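Local structure of OTU domain-containing protein wMelOTU (Wolbachia pipientis wMel, 6W9O) at residues N50-F55 with M118-W123; G124-E129 with G188-E193. The protein is a deubiquitinase of the OTU cysteine protease family, probably a bacterial effector that cuts ubiquitin from modified proteins. All coordinates share one frame; numbering follows the deposited sequence.

In the fold
From the N terminus, the chain passes through strand 42-44 and reaches N50-F55, a turn and the first residues of helix 53-66. Contact 1 joins this segment to M118-W123, closing a loop of 62 residues that is largely helical. Contact 2 opens at the next residue, G124, and closes at G188-E193 after 58 residues that supply much of the mixed sheet. The two loops therefore follow one another, neither nested nor crossed. Together they tie the start of helix 53-66, the linker into and first turn of helix 126-137 and the hairpin of strands 181-188 and 191-197. Their centres lie about 10 Å apart, and they touch where W123 meets H191 edge-to-face and C53 meets L190 and F192.

Contact 1 (N50-F55 with M118-W123); sequences NGSCFF and MRNSRW
G51 has no side chain, and N120 and W123 close in on its backbone from two directions. The N120 carbonyl O receives a CA-H...O contact at 3.3 Å from G51 CA, while the carbonyl carbon of G51 lies over one face of the W123 indole. With a positive phi of 107°, and N120 O where a CB would point, glycine is the residue that suits this place. The turn leads straight into helix 53-66, and its sequence, NGSCFF, resembles the segment around the nucleophile of OTU proteases, so C53 is probably that residue.

N50 shapes the turn from within. Its CG stands between the backbone N and the carbonyl carbon (chi1 62°), which folds the amide back so that OD1 accepts from S52 N at 2.9 Å, an Asx turn. The donor sits above the plane of the N50 side-chain amide, not on a lone pair. Asparagine suits this position because its short amide can reach the backbone two residues on.

Across the contact, N120 projects from a type I turn spanning R119 to R122. Its OD1 takes a weak hydrogen bond of 2.9 Å from S52 OG, whose stronger partner is R76 on helix 72-84. The amide nitrogens of N50 and N120 approach to 3.4 Å, but both are donors and do not bond; their amide planes are turned 37° apart. R76 also binds R122 O, so one guanidinium joins the serine to the far end of the opposing turn. That same carbonyl lies near the plane of the F55 ring, 4.3 Å from CE2. Tryptophan suits position 123 because its broad, flat indole can lie against the bare glycine, with W123 NE1 3.5 Å from G51 CA.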
ATOM      1  N   ASN A  50       3.571 -11.793  -9.008  1.00 25.13           N
ATOM      2  CA  ASN A  50       3.820 -13.051  -8.308  1.00 25.84           C
ATOM      3  C   ASN A  50       3.021 -13.174  -7.013  1.00 24.72           C
ATOM      4  O   ASN A  50       3.278 -14.100  -6.221  1.00 26.14           O
ATOM      5  CB  ASN A  50       5.313 -13.168  -7.973  1.00 28.48           C
ATOM      6  CG  ASN A  50       5.774 -12.054  -7.033  1.00 26.45           C
ATOM      7  OD1 ASN A  50       5.024 -11.095  -6.763  1.00 25.52           O
ATOM      8  ND2 ASN A  50       7.015 -12.152  -6.542  1.00 31.91           N
ATOM      9  N   GLY A  51       2.031 -12.292  -6.796  1.00 20.83           N
ATOM     10  CA  GLY A  51       1.272 -12.240  -5.569  1.00 18.13           C
ATOM     11  C   GLY A  51       1.636 -11.026  -4.728  1.00 16.76           C
ATOM     12  O   GLY A  51       0.944 -10.728  -3.738  1.00 16.57           O
ATOM     13  N   SER A  52       2.763 -10.363  -5.043  1.00 17.54           N
ATOM     14  CA  SER A  52       3.235  -9.246  -4.245  1.00 15.54           C
ATOM     15  C   SER A  52       2.891  -7.889  -4.841  1.00 14.66           C
ATOM     16  O   SER A  52       3.503  -6.887  -4.447  1.00 14.95           O
ATOM     17  CB  SER A  52       4.746  -9.354  -4.051  1.00 18.66           C
ATOM     18  OG  SER A  52       4.986 -10.487  -3.187  1.00 21.82           O
ATOM     19  N   CYS A  53       1.860  -7.805  -5.700  1.00 15.27           N
ATOM     20  CA  CYS A  53       1.582  -6.511  -6.340  1.00 15.21           C
ATOM     21  C   CYS A  53       1.251  -5.413  -5.345  1.00 15.43           C
ATOM     22  O   CYS A  53       1.487  -4.243  -5.649  1.00 15.20           O
ATOM     23  CB  CYS A  53       0.429  -6.639  -7.341  1.00 14.06           C
ATOM     24  SG  CYS A  53      -1.183  -7.078  -6.618  1.00 16.72           S
ATOM     25  N   PHE A  54       0.637  -5.725  -4.188  1.00 12.86           N
ATOM     26  CA  PHE A  54       0.346  -4.648  -3.245  1.00 12.45           C
ATOM     27  C   PHE A  54       1.635  -4.056  -2.742  1.00 13.90           C
ATOM     28  O   PHE A  54       1.817  -2.822  -2.756  1.00 13.09           O
ATOM     29  CB  PHE A  54      -0.457  -5.186  -2.023  1.00 12.26           C
ATOM     30  CG  PHE A  54      -0.561  -4.175  -0.943  1.00 12.88           C
ATOM     31  CD1 PHE A  54      -1.424  -3.067  -1.087  1.00 13.98           C
ATOM     32  CD2 PHE A  54       0.274  -4.257   0.138  1.00 13.90           C
ATOM     33  CE1 PHE A  54      -1.442  -2.061  -0.153  1.00 14.96           C
ATOM     34  CE2 PHE A  54       0.276  -3.257   1.105  1.00 14.22           C
ATOM     35  CZ  PHE A  54      -0.582  -2.134   0.947  1.00 14.33           C
ATOM     36  N   PHE A  55       2.540  -4.919  -2.299  1.00 12.41           N
ATOM     37  CA  PHE A  55       3.813  -4.462  -1.732  1.00 13.58           C
ATOM     38  C   PHE A  55       4.649  -3.756  -2.778  1.00 15.24           C
ATOM     39  O   PHE A  55       5.304  -2.721  -2.478  1.00 14.80           O
ATOM     40  CB  PHE A  55       4.558  -5.680  -1.171  1.00 13.47           C
ATOM     41  CG  PHE A  55       3.763  -6.380  -0.083  1.00 12.47           C
ATOM     42  CD1 PHE A  55       3.710  -5.883   1.199  1.00 13.28           C
ATOM     43  CD2 PHE A  55       3.047  -7.531  -0.404  1.00 13.72           C
ATOM     44  CE1 PHE A  55       2.953  -6.496   2.168  1.00 14.98           C
ATOM     45  CE2 PHE A  55       2.292  -8.152   0.578  1.00 14.51           C
ATOM     46  CZ  PHE A  55       2.251  -7.650   1.849  1.00 14.82           C
ATOM     47  N   MET A 118       5.111 -13.860   4.806  1.00 16.83           N
ATOM     48  CA  MET A 118       6.347 -13.893   4.040  1.00 18.32           C
ATOM     49  C   MET A 118       6.209 -14.667   2.742  1.00 23.39           C
ATOM     50  O   MET A 118       7.161 -14.694   1.962  1.00 24.35           O
ATOM     51  CB  MET A 118       7.479 -14.497   4.870  1.00 21.00           C
ATOM     52  CG  MET A 118       7.789 -13.640   6.131  1.00 20.95           C
ATOM     53  SD  MET A 118       8.086 -11.899   5.814  1.00 22.28           S
ATOM     54  CE  MET A 118       9.483 -11.934   4.665  1.00 24.81           C
ATOM     55  N   ARG A 119       5.054 -15.283   2.482  1.00 20.42           N
ATOM     56  CA  ARG A 119       4.860 -16.074   1.267  1.00 20.51           C
ATOM     57  C   ARG A 119       4.293 -15.186   0.172  1.00 19.24           C
ATOM     58  O   ARG A 119       3.345 -14.434   0.419  1.00 17.42           O
ATOM     59  CB  ARG A 119       3.864 -17.211   1.538  1.00 19.42           C
ATOM     60  CG  ARG A 119       4.330 -18.176   2.625  1.00 22.20           C
ATOM     61  CD  ARG A 119       3.292 -19.278   2.848  1.00 24.14           C
ATOM     62  NE  ARG A 119       3.733 -20.227   3.864  1.00 33.94           N
ATOM     63  CZ  ARG A 119       3.096 -20.470   5.002  1.00 37.19           C
ATOM     64  NH1 ARG A 119       1.940 -19.872   5.289  1.00 35.76           N
ATOM     65  NH2 ARG A 119       3.613 -21.346   5.856  1.00 42.57           N
ATOM     66  N   ASN A 120       4.865 -15.264  -1.042  1.00 19.82           N
ATOM     67  CA  ASN A 120       4.308 -14.454  -2.126  1.00 19.66           C
ATOM     68  C   ASN A 120       2.855 -14.822  -2.411  1.00 20.69           C
ATOM     69  O   ASN A 120       2.117 -13.976  -2.935  1.00 21.27           O
ATOM     70  CB  ASN A 120       5.125 -14.645  -3.396  1.00 22.75           C
ATOM     71  CG  ASN A 120       6.455 -13.889  -3.339  1.00 30.72           C
ATOM     72  OD1 ASN A 120       6.575 -12.858  -2.685  1.00 29.57           O
ATOM     73  ND2 ASN A 120       7.448 -14.407  -4.031  1.00 28.46           N
ATOM     74  N   SER A 121       2.449 -16.030  -2.021  1.00 20.43           N
ATOM     75  CA  SER A 121       1.071 -16.479  -2.211  1.00 20.35           C
ATOM     76  C   SER A 121       0.072 -15.668  -1.392  1.00 19.54           C
ATOM     77  O   SER A 121      -1.116 -15.645  -1.753  1.00 18.94           O
ATOM     78  CB  SER A 121       0.907 -17.965  -1.878  1.00 22.23           C
ATOM     79  OG  SER A 121       1.389 -18.267  -0.567  1.00 24.44           O
ATOM     80  N   ARG A 122       0.487 -15.003  -0.309  1.00 17.04           N
ATOM     81  CA  ARG A 122      -0.433 -14.246   0.535  0.56 16.39           C
ATOM     82  C   ARG A 122      -0.480 -12.828  -0.021  1.00 16.64           C
ATOM     83  O   ARG A 122       0.481 -12.073   0.119  1.00 16.46           O
ATOM     84  CB  ARG A 122       0.082 -14.245   1.980  0.56 17.08           C
ATOM     85  CG  ARG A 122      -0.607 -13.235   2.863  0.56 16.22           C
ATOM     86  CD  ARG A 122      -2.103 -13.496   2.987  0.56 17.89           C
ATOM     87  NE  ARG A 122      -2.639 -12.748   4.139  0.56 20.55           N
ATOM     88  CZ  ARG A 122      -2.714 -13.226   5.381  0.56 21.72           C
ATOM     89  NH1 ARG A 122      -2.328 -14.476   5.658  0.56 25.43           N
ATOM     90  NH2 ARG A 122      -3.203 -12.452   6.357  0.56 21.72           N
ATOM     91  N   TRP A 123      -1.560 -12.473  -0.700  1.00 14.36           N
ATOM     92  CA  TRP A 123      -1.636 -11.135  -1.284  1.00 13.07           C
ATOM     93  C   TRP A 123      -1.858 -10.071  -0.215  1.00 13.68           C
ATOM     94  O   TRP A 123      -2.546 -10.281   0.783  1.00 14.84           O
ATOM     95  CB  TRP A 123      -2.760 -11.047  -2.336  1.00 13.51           C
ATOM     96  CG  TRP A 123      -2.587 -11.902  -3.485  1.00 15.50           C
ATOM     97  CD1 TRP A 123      -1.752 -12.996  -3.615  1.00 17.23           C
ATOM     98  CD2 TRP A 123      -3.262 -11.762  -4.734  1.00 16.27           C
ATOM     99  NE1 TRP A 123      -1.899 -13.566  -4.905  1.00 21.26           N
ATOM    100  CE2 TRP A 123      -2.801 -12.793  -5.597  1.00 18.00           C
ATOM    101  CE3 TRP A 123      -4.240 -10.864  -5.201  1.00 18.99           C
ATOM    102  CZ2 TRP A 123      -3.297 -12.953  -6.893  1.00 22.72           C
ATOM    103  CZ3 TRP A 123      -4.722 -11.016  -6.485  1.00 23.86           C
ATOM    104  CH2 TRP A 123      -4.256 -12.057  -7.319  1.00 24.10           C
TER

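Contact 2 (G124-E129 with G188-E193); sequences GDPDVE and GGLHFE
L190, F192 and P126 carry this contact, with the carbonyl of G124 set among them. P126 and F192 reach toward each other from the two segments: CD and CG of the proline meet the CZ end of the phenyl ring obliquely, with P126 CD 3.4 Å from F192 CZ. Proline suits the first turn of helix 126-137, where its missing N-H costs no helical bond, and its compact ring offers carbon to the aromatic side chain. The ring of F192, on strand 191-197, is also met edge-to-face by F54 from helix 53-66. P126 touches F54 as well, and the contact is buried between helix and sheet.

L190 stands at the tip of the hairpin, in the type II' turn from G188 to H191. G189, with positive phi, takes a position in that turn where glycine is readily accommodated. The leucine lies against the G124 carbonyl, CD1 coming to 3.8 Å from G124 O, while CD2 packs 4.2 Å from P126 CD; its branched end suits it to serve both neighbours at once.

Just before the proline, D125 is the N-cap. Its OD1 accepts from D127 N at 3.0 Å, with the donor well above the carboxylate plane. The N-H of D125 itself runs to E129 OE1 at 2.8 Å, almost in line with that oxygen's C-O bond, and E129 OE2 binds Y113, fixing the carboxylate at both oxygens.

One water donates to G124 O at 2.8 Å and to L190 O at 2.7 Å, lying in the plane of the F192 ring at its edge. The chemistry is thus divided: the direct contact is nonpolar packing, carbon on carbon and carbon against the G124 carbonyl, whereas two carbonyl oxygens, both acceptors and unable to bond each other, are joined through a water that spends both its hydrogens on them.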
ATOM      1  N   GLY A 124      -1.228  -8.916  -0.381  1.00 12.37           N
ATOM      2  CA  GLY A 124      -1.362  -7.843   0.611  1.00 14.15           C
ATOM      3  C   GLY A 124      -2.696  -7.097   0.535  1.00 12.57           C
ATOM      4  O   GLY A 124      -3.353  -7.020  -0.514  1.00 13.93           O
ATOM      5  N   ASP A 125      -3.106  -6.557   1.680  1.00 12.93           N
ATOM      6  CA  ASP A 125      -4.413  -5.922   1.871  1.00 15.22           C
ATOM      7  C   ASP A 125      -4.153  -4.525   2.417  1.00 14.38           C
ATOM      8  O   ASP A 125      -3.553  -4.382   3.507  1.00 14.01           O
ATOM      9  CB  ASP A 125      -5.184  -6.799   2.873  1.00 15.58           C
ATOM     10  CG  ASP A 125      -6.535  -6.254   3.261  1.00 19.29           C
ATOM     11  OD1 ASP A 125      -6.905  -5.145   2.840  1.00 16.74           O
ATOM     12  OD2 ASP A 125      -7.234  -6.997   3.980  1.00 18.45           O
ATOM     13  N   PRO A 126      -4.611  -3.476   1.735  1.00 13.93           N
ATOM     14  CA  PRO A 126      -4.414  -2.089   2.255  1.00 13.99           C
ATOM     15  C   PRO A 126      -4.927  -1.904   3.658  1.00 14.82           C
ATOM     16  O   PRO A 126      -4.316  -1.138   4.417  1.00 15.08           O
ATOM     17  CB  PRO A 126      -5.235  -1.221   1.292  1.00 16.14           C
ATOM     18  CG  PRO A 126      -5.207  -1.994  -0.003  1.00 18.53           C
ATOM     19  CD  PRO A 126      -5.235  -3.490   0.393  1.00 16.73           C
ATOM     20  N   ASP A 127      -6.023  -2.571   4.043  1.00 13.78           N
ATOM     21  CA  ASP A 127      -6.590  -2.321   5.348  1.00 12.66           C
ATOM     22  C   ASP A 127      -5.741  -2.909   6.462  1.00 14.26           C
ATOM     23  O   ASP A 127      -5.923  -2.528   7.628  1.00 16.67           O
ATOM     24  CB  ASP A 127      -7.962  -2.948   5.476  1.00 14.89           C
ATOM     25  CG  ASP A 127      -9.002  -2.312   4.577  1.00 28.48           C
ATOM     26  OD1 ASP A 127      -8.966  -1.087   4.334  1.00 28.30           O
ATOM     27  OD2 ASP A 127      -9.903  -3.082   4.126  1.00 30.35           O
ATOM     28  N   VAL A 128      -4.885  -3.890   6.148  1.00 13.48           N
ATOM     29  CA  VAL A 128      -4.086  -4.516   7.204  1.00 12.97           C
ATOM     30  C   VAL A 128      -2.614  -4.184   6.968  1.00 16.00           C
ATOM     31  O   VAL A 128      -2.003  -3.387   7.720  1.00 14.11           O
ATOM     32  CB  VAL A 128      -4.306  -6.040   7.282  1.00 13.99           C
ATOM     33  CG1 VAL A 128      -3.465  -6.596   8.447  1.00 15.71           C
ATOM     34  CG2 VAL A 128      -5.811  -6.353   7.508  1.00 15.81           C
ATOM     35  N   GLU A 129      -2.026  -4.762   5.931  1.00 13.88           N
ATOM     36  CA  GLU A 129      -0.629  -4.446   5.647  1.00 13.05           C
ATOM     37  C   GLU A 129      -0.459  -2.991   5.306  1.00 13.36           C
ATOM     38  O   GLU A 129       0.564  -2.394   5.679  1.00 13.54           O
ATOM     39  CB  GLU A 129      -0.139  -5.323   4.505  1.00 14.80           C
ATOM     40  CG  GLU A 129       0.017  -6.824   4.939  1.00 13.53           C
ATOM     41  CD  GLU A 129      -1.290  -7.546   5.085  1.00 14.87           C
ATOM     42  OE1 GLU A 129      -2.151  -7.405   4.195  1.00 15.63           O
ATOM     43  OE2 GLU A 129      -1.437  -8.242   6.101  1.00 15.90           O
ATOM     44  N   GLY A 188      -9.668  -4.179  -8.989  1.00 17.11           N
ATOM     45  CA  GLY A 188     -10.662  -5.155  -8.540  1.00 15.42           C
ATOM     46  C   GLY A 188      -9.972  -6.127  -7.605  1.00 15.60           C
ATOM     47  O   GLY A 188      -8.750  -6.270  -7.673  1.00 16.18           O
ATOM     48  N   GLY A 189     -10.736  -6.799  -6.751  1.00 15.97           N
ATOM     49  CA  GLY A 189     -10.128  -7.762  -5.842  1.00 16.09           C
ATOM     50  C   GLY A 189      -8.994  -7.144  -5.098  1.00 16.87           C
ATOM     51  O   GLY A 189      -9.045  -5.960  -4.673  1.00 15.75           O
ATOM     52  N   LEU A 190      -7.930  -7.917  -4.930  1.00 13.54           N
ATOM     53  CA  LEU A 190      -6.693  -7.396  -4.326  1.00 14.78           C
ATOM     54  C   LEU A 190      -5.601  -7.170  -5.372  1.00 13.52           C
ATOM     55  O   LEU A 190      -4.417  -7.398  -5.102  1.00 15.56           O
ATOM     56  CB  LEU A 190      -6.185  -8.321  -3.213  1.00 13.76           C
ATOM     57  CG  LEU A 190      -7.017  -8.296  -1.908  1.00 15.20           C
ATOM     58  CD1 LEU A 190      -6.420  -9.221  -0.875  1.00 17.02           C
ATOM     59  CD2 LEU A 190      -7.128  -6.857  -1.317  1.00 17.07           C
ATOM     60  N   HIS A 191      -5.997  -6.736  -6.572  1.00 13.88           N
ATOM     61  CA  HIS A 191      -5.047  -6.423  -7.647  1.00 12.03           C
ATOM     62  C   HIS A 191      -4.696  -4.953  -7.576  1.00 14.81           C
ATOM     63  O   HIS A 191      -5.600  -4.104  -7.600  1.00 15.17           O
ATOM     64  CB  HIS A 191      -5.718  -6.719  -8.985  1.00 14.98           C
ATOM     65  CG  HIS A 191      -5.958  -8.171  -9.178  1.00 14.56           C
ATOM     66  ND1 HIS A 191      -5.159  -8.963  -9.985  1.00 16.63           N
ATOM     67  CD2 HIS A 191      -6.931  -8.979  -8.692  1.00 15.07           C
ATOM     68  CE1 HIS A 191      -5.636 -10.204  -9.975  1.00 17.32           C
ATOM     69  NE2 HIS A 191      -6.677 -10.249  -9.159  1.00 17.78           N
ATOM     70  N   PHE A 192      -3.392  -4.647  -7.522  1.00 12.59           N
ATOM     71  CA  PHE A 192      -2.953  -3.260  -7.383  1.00 13.10           C
ATOM     72  C   PHE A 192      -1.854  -2.944  -8.379  1.00 13.67           C
ATOM     73  O   PHE A 192      -1.066  -3.806  -8.769  1.00 15.40           O
ATOM     74  CB  PHE A 192      -2.374  -3.043  -5.973  1.00 14.06           C
ATOM     75  CG  PHE A 192      -3.405  -3.241  -4.895  1.00 13.34           C
ATOM     76  CD1 PHE A 192      -4.298  -2.228  -4.602  1.00 13.18           C
ATOM     77  CD2 PHE A 192      -3.477  -4.451  -4.221  1.00 12.38           C
ATOM     78  CE1 PHE A 192      -5.296  -2.423  -3.661  1.00 14.66           C
ATOM     79  CE2 PHE A 192      -4.492  -4.690  -3.263  1.00 14.45           C
ATOM     80  CZ  PHE A 192      -5.411  -3.654  -2.972  1.00 15.11           C
ATOM     81  N   GLU A 193      -1.783  -1.661  -8.748  1.00 12.46           N
ATOM     82  CA  GLU A 193      -0.671  -1.083  -9.508  0.53 13.95           C
ATOM     83  C   GLU A 193      -0.319   0.225  -8.846  1.00 12.88           C
ATOM     84  O   GLU A 193      -1.154   0.851  -8.188  1.00 12.84           O
ATOM     85  CB  GLU A 193      -1.104  -0.776 -10.944  0.53 15.01           C
ATOM     86  CG  GLU A 193      -1.314  -2.007 -11.865  0.53 16.95           C
ATOM     87  CD  GLU A 193      -2.490  -1.792 -12.845  0.53 19.16           C
ATOM     88  OE1 GLU A 193      -3.607  -1.488 -12.376  0.53 28.71           O
ATOM     89  OE2 GLU A 193      -2.312  -1.899 -14.062  0.53 24.80           O
TER
HETATM   90  O   HOH W   1      -2.574  -7.688  -3.130  1.00 15.51           O